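Local atomic coordinates of acyl-CoA thioesterase II TesB2 (Mycobacterium marinum, PDB entry 3U0A), a protein that probably hydrolyses fatty acyl-CoA thioesters to free fatty acids and coenzyme A, as a member of the C/M/P thioester hydrolase family. Residues 124-129 / 171-176; 250-255 / 269-274; 17-22 / 78-83; 198-203 / 239-244. All blocks are in the same frame, centred on the assembly; numbering follows the deposited sequence.

Contact 1 of 4, residues 124-129 / 171-176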
loop_
_atom_site.group_PDB
_atom_site.type_symbol
_atom_site.label_atom_id
_atom_site.label_comp_id
_atom_site.label_asym_id
_atom_site.label_seq_id
_atom_site.Cartn_x
_atom_site.Cartn_y
_atom_site.Cartn_z
ATOM N N PRO A 124 -16.000 10.882 8.131
ATOM C CA PRO A 124 -15.954 11.172 9.551
ATOM C C PRO A 124 -16.456 12.578 9.854
ATOM O O PRO A 124 -16.410 13.471 8.988
ATOM C CB PRO A 124 -14.473 11.061 9.904
ATOM C CG PRO A 124 -13.800 11.436 8.653
ATOM C CD PRO A 124 -14.655 10.857 7.549
ATOM N N ALA A 125 -16.973 12.733 11.073
ATOM C CA ALA A 125 -17.347 14.027 11.574
ATOM C C ALA A 125 -16.096 14.884 11.634
ATOM O O ALA A 125 -15.143 14.575 12.363
ATOM C CB ALA A 125 -17.979 13.906 12.963
ATOM N N ALA A 126 -16.074 15.913 10.804
ATOM C CA ALA A 126 -15.062 16.949 10.877
ATOM C C ALA A 126 -15.818 18.280 10.887
ATOM O O ALA A 126 -17.023 18.334 10.550
ATOM C CB ALA A 126 -14.090 16.869 9.710
ATOM N N PRO A 127 -15.153 19.333 11.363
ATOM C CA PRO A 127 -15.807 20.614 11.299
ATOM C C PRO A 127 -15.580 21.167 9.906
ATOM O O PRO A 127 -14.618 20.760 9.252
ATOM C CB PRO A 127 -15.090 21.437 12.368
ATOM C CG PRO A 127 -13.782 20.777 12.548
ATOM C CD PRO A 127 -13.983 19.333 12.254
ATOM N N PRO A 128 -16.466 22.065 9.433
ATOM C CA PRO A 128 -16.212 22.600 8.114
ATOM C C PRO A 128 -14.895 23.383 8.064
ATOM O O PRO A 128 -14.408 23.838 9.098
ATOM C CB PRO A 128 -17.413 23.516 7.865
ATOM C CG PRO A 128 -18.503 22.929 8.671
ATOM C CD PRO A 128 -17.848 22.310 9.873
ATOM N N PRO A 129 -14.304 23.521 6.871
ATOM C CA PRO A 129 -13.044 24.277 6.789
ATOM C C PRO A 129 -13.207 25.767 7.074
ATOM O O PRO A 129 -12.297 26.408 7.580
ATOM C CB PRO A 129 -12.616 24.076 5.330
ATOM C CG PRO A 129 -13.888 23.773 4.592
ATOM C CD PRO A 129 -14.766 23.034 5.559
ATOM N N GLN A 171 -3.942 10.493 15.351
ATOM C CA GLN A 171 -4.830 10.870 14.252
ATOM C C GLN A 171 -4.555 12.303 13.910
ATOM O O GLN A 171 -4.171 13.111 14.764
ATOM C CB GLN A 171 -6.340 10.759 14.633
ATOM C CG GLN A 171 -6.888 9.342 14.678
ATOM C CD GLN A 171 -8.261 9.268 15.326
ATOM O OE1 GLN A 171 -8.406 8.754 16.440
ATOM N NE2 GLN A 171 -9.277 9.774 14.634
ATOM N N GLN A 172 -4.795 12.629 12.655
ATOM C CA GLN A 172 -4.756 14.007 12.247
ATOM C C GLN A 172 -5.699 14.239 11.079
ATOM O O GLN A 172 -5.806 13.401 10.201
ATOM C CB GLN A 172 -3.338 14.395 11.903
ATOM C CG GLN A 172 -3.251 15.689 11.143
ATOM C CD GLN A 172 -1.861 16.268 11.149
ATOM O OE1 GLN A 172 -1.590 17.142 11.960
ATOM N NE2 GLN A 172 -0.964 15.781 10.267
ATOM N N GLN A 173 -6.397 15.372 11.100
ATOM C CA GLN A 173 -7.282 15.761 10.011
ATOM C C GLN A 173 -6.891 17.103 9.432
ATOM O O GLN A 173 -6.735 18.079 10.174
ATOM C CB GLN A 173 -8.735 15.746 10.478
ATOM C CG GLN A 173 -9.291 14.333 10.468
ATOM C CD GLN A 173 -10.537 14.168 11.300
ATOM O OE1 GLN A 173 -10.960 15.098 11.997
ATOM N NE2 GLN A 173 -11.146 12.987 11.225
ATOM N N VAL A 174 -6.728 17.130 8.105
ATOM C CA VAL A 174 -6.377 18.341 7.367
ATOM C C VAL A 174 -7.290 18.574 6.168
ATOM O O VAL A 174 -7.520 17.664 5.372
ATOM C CB VAL A 174 -4.926 18.286 6.850
ATOM C CG1 VAL A 174 -4.503 19.664 6.380
ATOM C CG2 VAL A 174 -3.988 17.799 7.939
ATOM N N TRP A 175 -7.791 19.794 6.026
ATOM C CA TRP A 175 -8.499 20.186 4.809
ATOM C C TRP A 175 -7.564 20.899 3.893
ATOM O O TRP A 175 -6.809 21.753 4.306
ATOM C CB TRP A 175 -9.615 21.144 5.119
ATOM C CG TRP A 175 -10.819 20.573 5.778
ATOM C CD1 TRP A 175 -11.105 20.551 7.123
ATOM C CD2 TRP A 175 -11.981 19.978 5.128
ATOM N NE1 TRP A 175 -12.318 19.974 7.348
ATOM C CE2 TRP A 175 -12.896 19.610 6.190
ATOM C CE3 TRP A 175 -12.337 19.735 3.821
ATOM C CZ2 TRP A 175 -14.113 19.018 5.936
ATOM C CZ3 TRP A 175 -13.551 19.110 3.563
ATOM C CH2 TRP A 175 -14.424 18.762 4.601
ATOM N N PHE A 176 -7.635 20.584 2.618
ATOM C CA PHE A 176 -6.776 21.240 1.647
ATOM C C PHE A 176 -7.507 21.501 0.357
ATOM O O PHE A 176 -8.454 20.800 0.007
ATOM C CB PHE A 176 -5.442 20.475 1.403
ATOM C CG PHE A 176 -5.594 19.081 0.798
ATOM C CD1 PHE A 176 -5.315 18.833 -0.556
ATOM C CD2 PHE A 176 -5.959 17.977 1.593
ATOM C CE1 PHE A 176 -5.416 17.538 -1.094
ATOM C CE2 PHE A 176 -6.085 16.684 1.038
ATOM C CZ PHE A 176 -5.801 16.473 -0.302
#

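Contact 2 of 4, residues 250-255 / 269-274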
loop_
_atom_site.group_PDB
_atom_site.type_symbol
_atom_site.label_atom_id
_atom_site.label_comp_id
_atom_site.label_asym_id
_atom_site.label_seq_id
_atom_site.Cartn_x
_atom_site.Cartn_y
_atom_site.Cartn_z
ATOM N N ARG A 250 10.997 3.610 12.263
ATOM C CA ARG A 250 10.045 3.772 11.178
ATOM C C ARG A 250 8.734 4.194 11.776
ATOM O O ARG A 250 8.547 4.099 12.979
ATOM C CB ARG A 250 9.876 2.460 10.345
ATOM C CG ARG A 250 11.172 1.891 9.822
ATOM C CD ARG A 250 10.997 0.780 8.773
ATOM N NE ARG A 250 10.068 -0.261 9.169
ATOM C CZ ARG A 250 10.254 -1.136 10.142
ATOM N NH1 ARG A 250 11.344 -1.139 10.870
ATOM N NH2 ARG A 250 9.307 -1.992 10.403
ATOM N N ALA A 251 7.841 4.658 10.912
ATOM C CA ALA A 251 6.494 5.004 11.287
ATOM C C ALA A 251 5.638 4.683 10.092
ATOM O O ALA A 251 6.010 4.969 8.978
ATOM C CB ALA A 251 6.384 6.477 11.647
ATOM N N LEU A 252 4.487 4.087 10.323
ATOM C CA LEU A 252 3.550 3.850 9.286
ATOM C C LEU A 252 2.436 4.836 9.442
ATOM O O LEU A 252 2.016 5.146 10.558
ATOM C CB LEU A 252 2.996 2.449 9.394
ATOM C CG LEU A 252 2.177 1.965 8.211
ATOM C CD1 LEU A 252 3.036 1.988 6.945
ATOM C CD2 LEU A 252 1.630 0.584 8.527
ATOM N N THR A 253 1.965 5.334 8.304
ATOM C CA THR A 253 0.828 6.232 8.253
ATOM C C THR A 253 -0.145 5.818 7.139
ATOM O O THR A 253 0.135 4.985 6.277
ATOM C CB THR A 253 1.293 7.701 8.122
ATOM O OG1 THR A 253 1.928 7.925 6.852
ATOM C CG2 THR A 253 2.265 8.053 9.270
ATOM N N HIS A 254 -1.323 6.408 7.206
ATOM C CA HIS A 254 -2.484 5.914 6.484
ATOM C C HIS A 254 -3.513 6.984 6.396
ATOM O O HIS A 254 -3.794 7.658 7.411
ATOM C CB HIS A 254 -3.096 4.747 7.239
ATOM C CG HIS A 254 -4.423 4.313 6.687
ATOM N ND1 HIS A 254 -4.530 3.611 5.555
ATOM C CD2 HIS A 254 -5.731 4.554 7.133
ATOM C CE1 HIS A 254 -5.836 3.381 5.292
ATOM N NE2 HIS A 254 -6.566 3.964 6.258
ATOM N N GLY A 255 -4.135 7.134 5.230
ATOM C CA GLY A 255 -5.255 8.036 5.165
ATOM C C GLY A 255 -6.256 7.825 4.070
ATOM O O GLY A 255 -5.989 7.095 3.127
ATOM N N MET A 269 -1.465 4.668 1.949
ATOM C CA MET A 269 -0.579 4.213 3.019
ATOM C C MET A 269 0.843 4.605 2.674
ATOM O O MET A 269 1.230 4.500 1.526
ATOM C CB MET A 269 -0.651 2.724 3.133
ATOM C CG MET A 269 -1.917 2.264 3.806
ATOM S SD MET A 269 -1.502 2.122 5.535
ATOM C CE MET A 269 -1.370 0.350 5.707
ATOM N N GLN A 270 1.607 5.040 3.678
ATOM C CA GLN A 270 2.980 5.465 3.506
ATOM C C GLN A 270 3.773 5.207 4.761
ATOM O O GLN A 270 3.332 5.507 5.877
ATOM C CB GLN A 270 3.013 6.945 3.166
ATOM C CG GLN A 270 4.376 7.600 3.044
ATOM C CD GLN A 270 4.296 8.925 2.284
ATOM O OE1 GLN A 270 3.373 9.707 2.514
ATOM N NE2 GLN A 270 5.232 9.174 1.370
ATOM N N GLU A 271 4.945 4.619 4.561
ATOM C CA GLU A 271 5.891 4.409 5.637
ATOM C C GLU A 271 7.034 5.452 5.501
ATOM O O GLU A 271 7.420 5.815 4.391
ATOM C CB GLU A 271 6.412 2.976 5.591
ATOM C CG GLU A 271 7.270 2.615 6.786
ATOM C CD GLU A 271 7.620 1.134 6.848
ATOM O OE1 GLU A 271 8.071 0.550 5.802
ATOM O OE2 GLU A 271 7.447 0.567 7.966
ATOM N N GLY A 272 7.562 5.923 6.621
ATOM C CA GLY A 272 8.678 6.845 6.633
ATOM C C GLY A 272 9.772 6.433 7.602
ATOM O O GLY A 272 9.562 5.619 8.504
ATOM N N LEU A 273 10.952 6.996 7.402
ATOM C CA LEU A 273 12.009 6.936 8.394
ATOM C C LEU A 273 11.631 7.870 9.526
ATOM O O LEU A 273 11.197 8.969 9.279
ATOM C CB LEU A 273 13.356 7.345 7.776
ATOM C CG LEU A 273 14.601 7.127 8.623
ATOM C CD1 LEU A 273 14.915 5.647 8.771
ATOM C CD2 LEU A 273 15.743 7.891 7.987
ATOM N N THR A 274 11.729 7.401 10.767
ATOM C CA THR A 274 11.577 8.260 11.919
ATOM C C THR A 274 12.534 7.733 12.968
ATOM O O THR A 274 12.142 7.111 13.955
ATOM C CB THR A 274 10.134 8.334 12.424
ATOM O OG1 THR A 274 9.667 7.025 12.658
ATOM C CG2 THR A 274 9.211 9.033 11.435
HETATM O O HOH W 1 6.832 -1.806 8.357
#

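Contact 3 of 4, residues 17-22 / 78-83. With SO4 (sulfate ion), chain D.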
loop_
_atom_site.group_PDB
_atom_site.type_symbol
_atom_site.label_atom_id
_atom_site.label_comp_id
_atom_site.label_asym_id
_atom_site.label_seq_id
_atom_site.Cartn_x
_atom_site.Cartn_y
_atom_site.Cartn_z
ATOM N N GLU A 17 12.372 9.390 -26.148
ATOM C CA GLU A 17 12.205 8.245 -27.070
ATOM C C GLU A 17 11.014 7.480 -26.578
ATOM O O GLU A 17 10.513 7.782 -25.529
ATOM C CB GLU A 17 13.435 7.323 -27.023
ATOM C CG GLU A 17 14.078 7.032 -28.352
ATOM C CD GLU A 17 13.171 6.281 -29.338
ATOM O OE1 GLU A 17 13.156 6.697 -30.507
ATOM O OE2 GLU A 17 12.475 5.296 -28.960
ATOM N N VAL A 18 10.566 6.462 -27.284
ATOM C CA VAL A 18 9.498 5.620 -26.734
ATOM C C VAL A 18 9.908 5.097 -25.323
ATOM O O VAL A 18 11.027 4.590 -25.132
ATOM C CB VAL A 18 9.133 4.444 -27.671
ATOM C CG1 VAL A 18 8.109 3.540 -27.023
ATOM C CG2 VAL A 18 8.632 4.954 -29.022
ATOM N N ASN A 19 9.018 5.271 -24.346
ATOM C CA ASN A 19 9.252 4.788 -22.998
ATOM C C ASN A 19 10.403 5.457 -22.246
ATOM O O ASN A 19 10.825 4.929 -21.242
ATOM C CB ASN A 19 9.467 3.263 -22.972
ATOM C CG ASN A 19 8.263 2.475 -23.471
ATOM O OD1 ASN A 19 7.122 2.869 -23.288
ATOM N ND2 ASN A 19 8.520 1.353 -24.082
ATOM N N ILE A 20 10.924 6.595 -22.734
ATOM C CA ILE A 20 11.974 7.373 -22.032
ATOM C C ILE A 20 11.509 8.816 -22.013
ATOM O O ILE A 20 11.252 9.382 -23.042
ATOM C CB ILE A 20 13.376 7.284 -22.717
ATOM C CG1 ILE A 20 13.751 5.816 -23.047
ATOM C CG2 ILE A 20 14.445 7.986 -21.869
ATOM C CD1 ILE A 20 15.174 5.573 -23.552
ATOM N N TYR A 21 11.410 9.399 -20.824
ATOM C CA TYR A 21 10.946 10.782 -20.636
ATOM C C TYR A 21 11.945 11.510 -19.726
ATOM O O TYR A 21 12.754 10.888 -19.055
ATOM C CB TYR A 21 9.534 10.779 -20.028
ATOM C CG TYR A 21 8.466 10.146 -20.935
ATOM C CD1 TYR A 21 7.708 10.917 -21.790
ATOM C CD2 TYR A 21 8.237 8.787 -20.925
ATOM C CE1 TYR A 21 6.745 10.356 -22.599
ATOM C CE2 TYR A 21 7.284 8.210 -21.746
ATOM C CZ TYR A 21 6.533 8.989 -22.583
ATOM O OH TYR A 21 5.591 8.416 -23.412
ATOM N N ARG A 22 11.915 12.831 -19.724
ATOM C CA ARG A 22 12.839 13.610 -18.910
ATOM C C ARG A 22 12.075 14.747 -18.301
ATOM O O ARG A 22 11.334 15.437 -19.007
ATOM C CB ARG A 22 14.007 14.169 -19.722
ATOM C CG ARG A 22 14.910 15.074 -18.900
ATOM C CD ARG A 22 16.314 15.246 -19.470
ATOM N NE ARG A 22 16.317 16.005 -20.705
ATOM C CZ ARG A 22 17.352 16.092 -21.523
ATOM N NH1 ARG A 22 17.255 16.786 -22.631
ATOM N NH2 ARG A 22 18.479 15.467 -21.242
ATOM N N PHE A 78 13.026 9.217 -16.885
ATOM C CA PHE A 78 12.053 8.212 -16.466
ATOM C C PHE A 78 12.020 7.106 -17.512
ATOM O O PHE A 78 11.745 7.347 -18.699
ATOM C CB PHE A 78 10.668 8.859 -16.253
ATOM C CG PHE A 78 10.704 10.021 -15.307
ATOM C CD1 PHE A 78 10.627 9.821 -13.938
ATOM C CD2 PHE A 78 10.925 11.300 -15.769
ATOM C CE1 PHE A 78 10.729 10.872 -13.061
ATOM C CE2 PHE A 78 11.008 12.364 -14.891
ATOM C CZ PHE A 78 10.909 12.150 -13.540
ATOM N N LEU A 79 12.316 5.899 -17.037
ATOM C CA LEU A 79 12.354 4.711 -17.837
ATOM C C LEU A 79 11.141 3.830 -17.574
ATOM O O LEU A 79 11.075 3.150 -16.562
ATOM C CB LEU A 79 13.624 3.962 -17.492
ATOM C CG LEU A 79 14.883 4.787 -17.737
ATOM C CD1 LEU A 79 16.079 3.881 -17.482
ATOM C CD2 LEU A 79 14.872 5.379 -19.179
ATOM N N VAL A 80 10.210 3.834 -18.524
ATOM C CA VAL A 80 8.927 3.130 -18.418
ATOM C C VAL A 80 9.042 1.716 -18.982
ATOM O O VAL A 80 9.647 1.536 -20.017
ATOM C CB VAL A 80 7.776 3.872 -19.172
ATOM C CG1 VAL A 80 6.424 3.205 -18.936
ATOM C CG2 VAL A 80 7.714 5.323 -18.759
ATOM N N GLU A 81 8.443 0.742 -18.286
ATOM C CA GLU A 81 8.386 -0.662 -18.712
ATOM C C GLU A 81 6.932 -1.041 -18.919
ATOM O O GLU A 81 6.142 -0.861 -17.987
ATOM C CB GLU A 81 8.924 -1.537 -17.600
ATOM C CG GLU A 81 8.819 -3.028 -17.884
ATOM C CD GLU A 81 9.124 -3.852 -16.642
ATOM O OE1 GLU A 81 10.321 -3.930 -16.254
ATOM O OE2 GLU A 81 8.147 -4.366 -16.015
ATOM N N ARG A 82 6.558 -1.540 -20.107
ATOM C CA ARG A 82 5.126 -1.828 -20.372
ATOM C C ARG A 82 4.832 -3.213 -19.862
ATOM O O ARG A 82 4.909 -4.155 -20.581
ATOM C CB ARG A 82 4.751 -1.688 -21.840
ATOM C CG ARG A 82 5.171 -0.365 -22.415
ATOM C CD ARG A 82 4.441 0.051 -23.692
ATOM N NE ARG A 82 4.803 1.435 -23.996
ATOM C CZ ARG A 82 4.230 2.221 -24.897
ATOM N NH1 ARG A 82 3.224 1.787 -25.638
ATOM N NH2 ARG A 82 4.676 3.464 -25.042
ATOM N N THR A 83 4.511 -3.322 -18.590
ATOM C CA THR A 83 4.674 -4.572 -17.930
ATOM C C THR A 83 3.616 -5.556 -18.434
ATOM O O THR A 83 3.907 -6.725 -18.698
ATOM C CB THR A 83 4.611 -4.382 -16.410
ATOM O OG1 THR A 83 5.602 -3.432 -16.019
ATOM C CG2 THR A 83 4.877 -5.691 -15.712
HETATM S S SO4 D . 4.665 6.302 -27.884
HETATM O O1 SO4 D . 4.711 4.799 -28.044
HETATM O O2 SO4 D . 3.659 6.674 -26.856
HETATM O O3 SO4 D . 5.994 6.812 -27.421
HETATM O O4 SO4 D . 4.404 6.955 -29.241
HETATM O O HOH W 2 12.529 2.689 -20.844
#

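Contact 4 of 4, residues 198-203 / 239-244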
loop_
_atom_site.group_PDB
_atom_site.type_symbol
_atom_site.label_atom_id
_atom_site.label_comp_id
_atom_site.label_asym_id
_atom_site.label_seq_id
_atom_site.Cartn_x
_atom_site.Cartn_y
_atom_site.Cartn_z
ATOM N N ASP A 198 2.064 13.230 -0.391
ATOM C CA ASP A 198 3.494 13.110 -0.189
ATOM C C ASP A 198 4.111 14.228 0.684
ATOM O O ASP A 198 5.151 13.995 1.286
ATOM C CB ASP A 198 4.230 12.977 -1.538
ATOM C CG ASP A 198 4.114 11.570 -2.128
ATOM O OD1 ASP A 198 3.759 10.639 -1.369
ATOM O OD2 ASP A 198 4.356 11.403 -3.341
ATOM N N LEU A 199 3.476 15.412 0.747
ATOM C CA LEU A 199 3.961 16.523 1.599
ATOM C C LEU A 199 3.417 16.463 2.994
ATOM O O LEU A 199 4.032 17.006 3.885
ATOM C CB LEU A 199 3.599 17.908 1.053
ATOM C CG LEU A 199 4.113 18.259 -0.334
ATOM C CD1 LEU A 199 3.946 19.743 -0.649
ATOM C CD2 LEU A 199 5.564 17.835 -0.528
ATOM N N THR A 200 2.264 15.822 3.195
ATOM C CA THR A 200 1.511 15.989 4.462
ATOM C C THR A 200 1.220 14.762 5.285
ATOM O O THR A 200 1.058 14.902 6.461
ATOM C CB THR A 200 0.158 16.661 4.222
ATOM O OG1 THR A 200 -0.674 15.784 3.450
ATOM C CG2 THR A 200 0.366 17.962 3.501
ATOM N N LEU A 201 1.120 13.580 4.708
ATOM C CA LEU A 201 0.716 12.410 5.515
ATOM C C LEU A 201 1.680 12.007 6.612
ATOM O O LEU A 201 1.244 11.776 7.696
ATOM C CB LEU A 201 0.421 11.185 4.663
ATOM C CG LEU A 201 -0.160 9.961 5.367
ATOM C CD1 LEU A 201 -1.479 10.256 6.063
ATOM C CD2 LEU A 201 -0.360 8.881 4.318
ATOM N N LEU A 202 2.967 11.943 6.342
ATOM C CA LEU A 202 3.915 11.399 7.309
ATOM C C LEU A 202 4.009 12.242 8.590
ATOM O O LEU A 202 4.449 11.742 9.647
ATOM C CB LEU A 202 5.308 11.187 6.680
ATOM C CG LEU A 202 5.489 9.844 5.942
ATOM C CD1 LEU A 202 6.828 9.769 5.184
ATOM C CD2 LEU A 202 5.342 8.674 6.911
ATOM N N GLY A 203 3.588 13.508 8.490
ATOM C CA GLY A 203 3.400 14.384 9.666
ATOM C C GLY A 203 2.514 13.754 10.747
ATOM O O GLY A 203 2.716 13.983 11.931
ATOM N N TYR A 239 -8.576 15.307 4.360
ATOM C CA TYR A 239 -7.659 14.247 4.544
ATOM C C TYR A 239 -7.785 13.718 5.948
ATOM O O TYR A 239 -7.348 14.346 6.898
ATOM C CB TYR A 239 -6.245 14.716 4.362
ATOM C CG TYR A 239 -5.350 13.639 3.837
ATOM C CD1 TYR A 239 -5.734 12.285 3.818
ATOM C CD2 TYR A 239 -4.098 13.962 3.360
ATOM C CE1 TYR A 239 -4.874 11.304 3.298
ATOM C CE2 TYR A 239 -3.236 12.992 2.847
ATOM C CZ TYR A 239 -3.610 11.681 2.791
ATOM O OH TYR A 239 -2.693 10.810 2.227
ATOM N N ASP A 240 -8.355 12.540 6.068
ATOM C CA ASP A 240 -8.462 11.895 7.352
ATOM C C ASP A 240 -7.298 10.899 7.517
ATOM O O ASP A 240 -7.238 9.896 6.812
ATOM C CB ASP A 240 -9.826 11.230 7.464
ATOM C CG ASP A 240 -10.063 10.629 8.792
ATOM O OD1 ASP A 240 -9.579 11.160 9.796
ATOM O OD2 ASP A 240 -10.738 9.611 8.820
ATOM N N GLN A 241 -6.390 11.224 8.442
ATOM C CA GLN A 241 -5.083 10.558 8.567
ATOM C C GLN A 241 -4.915 9.897 9.914
ATOM O O GLN A 241 -5.610 10.233 10.882
ATOM C CB GLN A 241 -3.913 11.538 8.418
ATOM C CG GLN A 241 -4.002 12.496 7.265
ATOM C CD GLN A 241 -2.865 13.517 7.266
ATOM O OE1 GLN A 241 -2.449 13.988 8.318
ATOM N NE2 GLN A 241 -2.371 13.867 6.084
ATOM N N SER A 242 -3.982 8.949 9.953
ATOM C CA SER A 242 -3.592 8.302 11.188
ATOM C C SER A 242 -2.231 7.635 11.058
ATOM O O SER A 242 -1.784 7.315 9.966
ATOM C CB SER A 242 -4.643 7.275 11.633
ATOM O OG SER A 242 -4.240 5.929 11.393
ATOM N N SER A 243 -1.582 7.429 12.190
ATOM C CA SER A 243 -0.350 6.690 12.258
ATOM C C SER A 243 -0.596 5.528 13.188
ATOM O O SER A 243 -0.493 5.671 14.389
ATOM C CB SER A 243 0.779 7.563 12.783
ATOM O OG SER A 243 2.008 6.854 12.767
ATOM N N PRO A 244 -0.941 4.360 12.627
ATOM C CA PRO A 244 -1.307 3.269 13.510
ATOM C C PRO A 244 -0.123 2.710 14.283
ATOM O O PRO A 244 -0.319 2.004 15.258
ATOM C CB PRO A 244 -1.900 2.236 12.565
ATOM C CG PRO A 244 -1.319 2.533 11.249
ATOM C CD PRO A 244 -1.092 3.999 11.204
#

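Contact 1 of 4, residues 124-129 / 171-176
Pro129 and Trp175 bring the two backbones closest, with their CA atoms 6.4 Å apart. At Ala126 and Gln173 the gap is 7.9 Å between CA atoms. Residues 124-129 form an irregular, proline-rich loop. Residues 171-176 are a strand, and the loop meets side chains of this strand rather than its backbone. The indole of Trp175 is the main surface. Its CG lies anti to the carbonyl carbon (chi1 -73°), which sends the ring out to the prolines. The Pro129 ring lies over one face of the indole. Its CD stands 4.0 Å from the centroid of the Trp175 six-membered ring, 14° off the normal, a CH-pi contact. Pro129 CB reaches the five-membered ring, 4.0 Å from Trp175 CG. The polar corner of the indole is met by the loop backbone. Trp175 NE1 donates a weak, bent hydrogen bond to Pro127 O at 3.1 Å (131° at the hydrogen). Ala126 CB adds an apolar touch, 4.3 Å from Trp175 CZ2. Further along, the extended Gln173 side chain slides past Pro124 in the opposite direction, with NE2 4.0 Å from Pro124 CG. That amide nitrogen is hydrogen-bonded to Asp240 OD1 on the adjacent strand. Trp175 also packs on Leu238 of the same strand. This is a loop laid over side chains of strands 171-178 and 237-247, near one end of the antiparallel sheet of a hotdog domain.

Contact 2 of 4, residues 250-255 / 269-274
Arg250 begins an antiparallel beta hairpin of the hotdog sheet, in which strands 250-259 and 264-275 run side by side. The two short segments meet at 152°. Arg250 bends at chi3 (-50°), and this brings NE to Glu271 OE2 at 3.0 Å in a salt bridge. The nitrogen comes from above the carboxylate plane, and the two flat groups stand almost perpendicular. Both charges also reach the second subunit: Arg250 NH1 bonds to its Gln111, and Glu271 OE1 bonds weakly to its His60. Ala251 forms a hydrogen-bonded pair with Gly272. Its CB also meets Thr274, 3.8 Å from CG2. Leu252 and Glu271 form a non-hydrogen-bonded pair, and their side chains cross at about a right angle. Leu252 CD1 lies 3.8 Å from Glu271 CB, and CD2 lies 4.1 Å from Met269 CE. Trp226 of the second subunit packs on both Leu252 and Met269. Thr253 grips Gln270 O twice, with N at 2.8 Å and with OG1 at 3.0 Å. A chi1 of 67° turns the hydroxyl to that carbonyl. His254 faces Met269 in a non-hydrogen-bonded pair, and its ring meets His254 of the second subunit. Met269 SD sits at the edge of the imidazole of His254, 3.4 Å from ND1.

Contact 3 of 4, residues 17-22 / 78-83
Tyr21 and Phe78 form the tight end of this contact, a hydrogen-bonded pair on antiparallel strands. Tyr21 N reaches Phe78 O at 3.0 Å, and Phe78 N reaches Tyr21 O at 2.8 Å. Their side chains share the face that helix 34-51 covers, where both touch Ser48. The Tyr21 ring crosses the buried Val80 obliquely, its CD2 4.1 Å from CG2. Val80 N adds a nearly straight bond to Asn19 O, which also accepts from a water that bridges to Val80 O.

The other face is looser where Ile20 and the exposed Leu79 lie side by side and point the same way, with Ile20 CG2 3.8 Å from Leu79 CD2. At the solvent end the exposed Arg82, extended from CG to NE, still grips Asn19 firmly, side-on. NE and NH2 both give a hydrogen to OD1, at 2.8 Å and 3.1 Å. NE lies in the amide plane of Asn19, on a lone pair, while the amide and guanidinium planes are 62° apart. Arg82 NH2 also bonds to O1 of a sulfate at 3.3 Å. The sulfate is probably from the crystallisation liquor. The Val18 methyls lie near it.

Asn19 has left-handed backbone angles (66°/14°), as fits the third position of the type II turn Glu17-Ile20. This turn joins strands 14-17 and 20-23 into a beta hairpin, which extends the hotdog sheet beyond strand 76-85.

Contact 4 of 4, residues 198-203 / 239-244
Leu201 crosses the Tyr239 side chain at about a right angle and slides past Gln241 in the opposite direction. Its CG lies anti to the backbone N (chi1 -173°), which swings the two methyls up to the strand. CD1 meets the aliphatic part of Gln241, 3.6 Å from both CB and CG. CD2 reaches the phenol end of Tyr239, 3.7 Å from OH. CD1 also touches the ring, 4.2 Å from CZ, at an oblique angle. Gln241 CG lies over one face of the same ring, offset to its rim. Thr200 comes at the ring edge instead, with OG1 near the plane and 3.8 Å from Tyr239 CE2. The segments thus join the end of helix 186-200 to strand 237-247. This is the hotdog arrangement, a helix packed on the concave side of an antiparallel sheet. The polar ends bind other partners. Tyr239 OH bonds to Ser197 OG, which ties the phenol end to the helix. Thr200 OG1 bonds to Met196 O, one helical turn back. The Gln241 side chain extends beyond CG and crosses Thr200 at about a right angle. Its OE1 bonds to Gln172 NE2 on the next strand, while its NE2 lies 3.5 Å from Leu201 CA.

How the contacts relate
Contacts 1, 2 and 4 are neighbours, while contact 3 lies far off. Strand 237-247 of contact 4 runs between the strands of the other two. On one side, Tyr239 N bonds to Val174 O of contact 1 at 2.8 Å. On the other, Ser242 N bonds to His254 O of contact 2 at 2.9 Å. Leu201 of contact 4 packs on Thr253 of contact 2, and the two centres are about 8 Å apart. Contacts 1 and 3 lie on opposite sides of the chain's centre, about 38 Å between centres. Contacts 2 and 4 reach the second subunit. A sulfate other than that of contact 3, probably also from the crystallisation liquor, lies about 3 Å (nearest atoms) from the His254 side chain.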